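Putative 3-hydroxybutyryl-CoA dehydratase (Rhodopseudomonas palustris, PDB 3HIN) probably acts as a lyase of the crotonase family, adding water to enoyl-CoA thioesters or removing it from 3-hydroxyacyl-CoA. Local coordinates at residues 47-52 / 96-101; 15-20 / 42-47. All blocks are in the same frame, centred on the assembly; numbering follows the deposited sequence.

Contact 1: 47-52 / 96-101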
# COMPACT_ATOMS: atom_id res chain seq x y z
N ALA A 47 1.26 -22.91 -17.77
CA ALA A 47 2.14 -24.09 -17.76
C ALA A 47 3.19 -23.93 -16.69
O ALA A 47 3.50 -24.90 -16.05
CB ALA A 47 2.86 -24.31 -19.11
N LEU A 48 3.78 -22.73 -16.58
CA LEU A 48 4.74 -22.40 -15.52
C LEU A 48 4.18 -22.60 -14.10
O LEU A 48 4.77 -23.28 -13.29
CB LEU A 48 5.19 -20.93 -15.67
CG LEU A 48 6.28 -20.44 -14.73
CD1 LEU A 48 7.48 -21.42 -14.77
CD2 LEU A 48 6.78 -18.97 -15.07
N LYS A 49 3.05 -22.03 -13.80
CA LYS A 49 2.42 -22.23 -12.53
C LYS A 49 2.26 -23.72 -12.21
O LYS A 49 2.53 -24.16 -11.08
CB LYS A 49 1.06 -21.58 -12.61
CG LYS A 49 0.30 -21.49 -11.31
CD LYS A 49 -0.99 -20.68 -11.58
CE LYS A 49 -2.13 -21.14 -10.71
NZ LYS A 49 -2.09 -20.27 -9.49
N ASP A 50 1.81 -24.48 -13.21
CA ASP A 50 1.69 -25.93 -13.09
C ASP A 50 2.99 -26.59 -12.68
O ASP A 50 2.97 -27.40 -11.77
CB ASP A 50 1.22 -26.56 -14.41
CG ASP A 50 -0.28 -26.50 -14.60
OD1 ASP A 50 -0.97 -25.92 -13.69
OD2 ASP A 50 -0.78 -26.99 -15.67
N CYS A 51 4.09 -26.26 -13.36
CA CYS A 51 5.38 -26.90 -13.01
C CYS A 51 5.75 -26.61 -11.56
O CYS A 51 6.33 -27.45 -10.92
CB CYS A 51 6.50 -26.33 -13.82
SG CYS A 51 6.46 -26.86 -15.45
N LEU A 52 5.45 -25.41 -11.08
CA LEU A 52 5.69 -25.07 -9.68
C LEU A 52 4.54 -25.44 -8.70
O LEU A 52 4.56 -25.03 -7.56
CB LEU A 52 6.07 -23.61 -9.57
CG LEU A 52 7.02 -23.14 -10.66
CD1 LEU A 52 7.02 -21.62 -10.78
CD2 LEU A 52 8.42 -23.63 -10.33
N HIS A 96 0.34 -12.38 -11.05
CA HIS A 96 0.93 -12.38 -9.74
C HIS A 96 0.84 -13.78 -9.11
O HIS A 96 1.78 -14.21 -8.38
CB HIS A 96 0.25 -11.36 -8.84
CG HIS A 96 0.60 -9.95 -9.20
ND1 HIS A 96 0.34 -8.90 -8.35
CD2 HIS A 96 1.10 -9.40 -10.33
CE1 HIS A 96 0.71 -7.77 -8.92
NE2 HIS A 96 1.18 -8.04 -10.13
N ARG A 97 -0.23 -14.50 -9.38
CA ARG A 97 -0.36 -15.78 -8.72
C ARG A 97 0.68 -16.77 -9.25
O ARG A 97 1.17 -17.65 -8.49
CB ARG A 97 -1.77 -16.38 -8.83
CG ARG A 97 -2.85 -15.51 -8.25
CD ARG A 97 -2.83 -15.41 -6.66
NE ARG A 97 -1.76 -14.53 -6.13
CZ ARG A 97 -1.83 -13.20 -6.09
NH1 ARG A 97 -0.80 -12.51 -5.60
NH2 ARG A 97 -2.89 -12.55 -6.57
N VAL A 98 1.04 -16.62 -10.53
CA VAL A 98 2.09 -17.45 -11.09
C VAL A 98 3.43 -17.12 -10.38
O VAL A 98 4.12 -17.98 -9.93
CB VAL A 98 2.30 -17.21 -12.59
CG1 VAL A 98 3.53 -18.02 -13.05
CG2 VAL A 98 1.02 -17.54 -13.45
N PHE A 99 3.78 -15.83 -10.27
CA PHE A 99 5.08 -15.48 -9.66
C PHE A 99 5.15 -15.77 -8.18
O PHE A 99 6.25 -15.93 -7.62
CB PHE A 99 5.39 -14.00 -9.94
CG PHE A 99 5.68 -13.72 -11.39
CD1 PHE A 99 6.14 -14.74 -12.23
CD2 PHE A 99 5.51 -12.42 -11.92
CE1 PHE A 99 6.43 -14.50 -13.61
CE2 PHE A 99 5.80 -12.15 -13.28
CZ PHE A 99 6.30 -13.19 -14.11
N ASP A 100 3.99 -15.82 -7.50
CA ASP A 100 4.02 -16.20 -6.08
C ASP A 100 4.59 -17.62 -5.98
O ASP A 100 5.25 -17.95 -5.00
CB ASP A 100 2.61 -16.21 -5.46
CG ASP A 100 2.15 -14.84 -4.98
OD1 ASP A 100 0.93 -14.71 -4.89
OD2 ASP A 100 2.95 -13.88 -4.73
N LYS A 101 4.32 -18.49 -6.96
CA LYS A 101 4.85 -19.87 -6.86
C LYS A 101 6.37 -19.89 -7.06
O LYS A 101 7.01 -20.86 -6.73
CB LYS A 101 4.22 -20.76 -7.94
CG LYS A 101 2.71 -20.75 -7.90
CD LYS A 101 2.19 -21.37 -6.66
CE LYS A 101 0.93 -22.21 -6.99
NZ LYS A 101 0.65 -23.14 -5.82
O HOH W 1 6.07 -23.28 -5.72
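The last turn of helix 42-51 runs beside helix 85-103 with short-segment axes 8.9 Å apart at a crossing of 31°, and the backbones come nearest at Lys-49 and Val-98, whose CA atoms are 5.0 Å apart. Both helices are part of the N-terminal crotonase-fold core, consistent with the family. Val-98 works with both methyls. Val-98 CG1, anti to the backbone N (chi1 174°), meets Leu-48 CD2 at 3.9 Å, the two side chains crossing at about a right angle, while Val-98 CG2 lies 4.1 Å from Lys-49 CB. An alanine here would remove CG1 and CG2 and is likely to leave a gap beside Leu-48 CD2 and Lys-49 CB. The arm of Lys-49 continues along the neighbouring helix until NZ stands beside Arg-97 CB. Lys-49 NZ and Lys-101 NZ are 5.4 Å apart, not in contact, and would probably repel mildly. Arg-97 itself turns to Asp-100, giving NE and NH1 to the single atom OD1, in the guanidinium plane. Leu-52 CB lies against Lys-101 CB at 3.8 Å, the side chains running oppositely, and one water donates to Leu-52 O at 3.0 Å and to Lys-101 O at 2.8 Å.

Contact 2: 15-20 / 42-47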
# COMPACT_ATOMS: atom_id res chain seq x y z
N PRO A 15 1.82 -26.49 -22.24
CA PRO A 15 3.08 -27.09 -21.87
C PRO A 15 4.12 -27.16 -23.03
O PRO A 15 5.29 -27.43 -22.78
CB PRO A 15 2.68 -28.52 -21.43
CG PRO A 15 1.35 -28.76 -22.13
CD PRO A 15 0.69 -27.41 -22.09
N SER A 16 3.70 -26.95 -24.28
CA SER A 16 4.65 -27.04 -25.37
C SER A 16 5.52 -25.81 -25.35
O SER A 16 6.52 -25.77 -26.05
CB SER A 16 3.96 -27.12 -26.72
OG SER A 16 3.48 -25.80 -27.10
N THR A 17 5.14 -24.78 -24.56
CA THR A 17 5.95 -23.55 -24.48
C THR A 17 7.07 -23.69 -23.45
O THR A 17 7.71 -22.73 -23.14
CB THR A 17 5.11 -22.30 -24.04
OG1 THR A 17 4.53 -22.56 -22.76
CG2 THR A 17 4.01 -22.01 -25.03
N LEU A 18 7.30 -24.88 -22.89
CA LEU A 18 8.26 -25.02 -21.77
C LEU A 18 9.00 -26.30 -22.07
O LEU A 18 8.42 -27.16 -22.68
CB LEU A 18 7.56 -25.19 -20.40
CG LEU A 18 6.86 -23.94 -19.83
CD1 LEU A 18 6.29 -24.27 -18.46
CD2 LEU A 18 7.78 -22.69 -19.76
N VAL A 19 10.27 -26.41 -21.69
CA VAL A 19 10.96 -27.66 -21.73
C VAL A 19 11.46 -27.98 -20.35
O VAL A 19 12.39 -27.32 -19.85
CB VAL A 19 12.15 -27.61 -22.70
CG1 VAL A 19 13.12 -28.84 -22.39
CG2 VAL A 19 11.66 -27.52 -24.18
N VAL A 20 10.88 -29.01 -19.76
CA VAL A 20 11.04 -29.35 -18.36
C VAL A 20 11.82 -30.65 -18.19
O VAL A 20 11.42 -31.72 -18.70
CB VAL A 20 9.65 -29.58 -17.72
CG1 VAL A 20 9.78 -29.91 -16.26
CG2 VAL A 20 8.71 -28.39 -17.95
N ASP A 42 -0.31 -16.16 -21.84
CA ASP A 42 -1.08 -16.79 -20.76
C ASP A 42 -0.87 -18.27 -20.62
O ASP A 42 -0.86 -18.78 -19.52
CB ASP A 42 -2.58 -16.50 -20.81
CG ASP A 42 -2.89 -15.00 -20.69
OD1 ASP A 42 -2.07 -14.28 -20.11
OD2 ASP A 42 -3.97 -14.53 -21.19
N GLY A 43 -0.67 -18.97 -21.72
CA GLY A 43 -0.55 -20.41 -21.61
C GLY A 43 0.85 -20.79 -21.11
O GLY A 43 1.07 -21.83 -20.47
N LEU A 44 1.83 -19.95 -21.40
CA LEU A 44 3.15 -20.30 -20.93
C LEU A 44 3.14 -20.12 -19.42
O LEU A 44 3.53 -21.00 -18.69
CB LEU A 44 4.27 -19.54 -21.63
CG LEU A 44 5.68 -19.65 -21.01
CD1 LEU A 44 6.68 -19.22 -22.01
CD2 LEU A 44 5.87 -18.80 -19.73
N MET A 45 2.58 -18.99 -19.00
CA MET A 45 2.43 -18.65 -17.60
C MET A 45 1.64 -19.69 -16.85
O MET A 45 2.02 -20.07 -15.74
CB MET A 45 1.86 -17.23 -17.46
CG MET A 45 2.91 -16.16 -17.89
SD MET A 45 4.25 -15.98 -16.64
CE MET A 45 3.20 -15.07 -15.51
N ALA A 46 0.55 -20.18 -17.45
CA ALA A 46 -0.24 -21.25 -16.81
C ALA A 46 0.54 -22.56 -16.71
O ALA A 46 0.52 -23.24 -15.66
CB ALA A 46 -1.55 -21.46 -17.52
N ALA A 47 1.26 -22.91 -17.77
CA ALA A 47 2.14 -24.09 -17.76
C ALA A 47 3.19 -23.93 -16.69
O ALA A 47 3.50 -24.90 -16.05
CB ALA A 47 2.86 -24.31 -19.11
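Apolar packing carries most of this contact, and Leu-18 inserts its two methyls. They divide between successive turns of the helix: Leu-18 CD2 lies 3.9 Å from Leu-44 CG, the side chains crossing at about a right angle, and Leu-18 CD1 presses on Ala-47 CB at 3.5 Å, tighter than usual carbon-carbon contact. The same methyl of Ala-47 is also approached by the backbone of the short 3-10 turn, with Pro-15 CA 3.9 Å away. In Leu-18, chi1 of -71° sets CG anti to the carbonyl carbon and carries it toward the helix, and chi2 of -177° then spreads CD1 and CD2 over Ala-47 and Leu-44.

Strand 18-23 is an outermost strand of the mixed sheet in this chain. Strands 18-23 and 26-31 followed by helix 42-51 form a beta-beta-alpha unit, consistent with the spiral of such units in the crotonase fold. Leu-31 of the adjoining strand 26-31 and Cys-51 further along the helix also touch Leu-18.

A polar atom meets carbon at Thr-17. Thr-17 OG1 sits between the backbone N and the carbonyl carbon (chi1 59°) and comes to 3.2 Å from both CA and CB of Leu-44. These are van der Waals contacts; the hydroxyl has its hydrogen-bond partner in Asp-14 O, just before the 3-10 segment. Thr-17 CB is 3.8 Å from Leu-44 CB, and Leu-44 CD1 lies 3.8 Å from Thr-17 O. Arg-33 touches both Thr-17 and Leu-44. Within the turn, the backbone bond from Leu-18 N to Pro-15 O closes the 3-10 segment at 3.2 Å, just where the strand begins.

Following the chain from the N terminus, the 3-10 turn and strand 18-23 come first, then strand 26-31, and helix 42-51 folds back on residues 15-18 at contact 2, closing a loop of 21 residues. Contact 1 opens after that, spanning 43 residues through strand 61-66 before helix 85-103 returns to the same helix. The two loops are therefore in series and neither encloses the other; they share Ala-47, which of the two packs across contact 2 alone. Helix 42-51 is held between the sheet edge and helix 85-103. Direct packing joins the sites, whose centres are about 10 Å apart: Leu-18 CD1 lies 3.5 Å from Leu-48 N, and Met-45 CE is 3.8 Å from Phe-99 CE1.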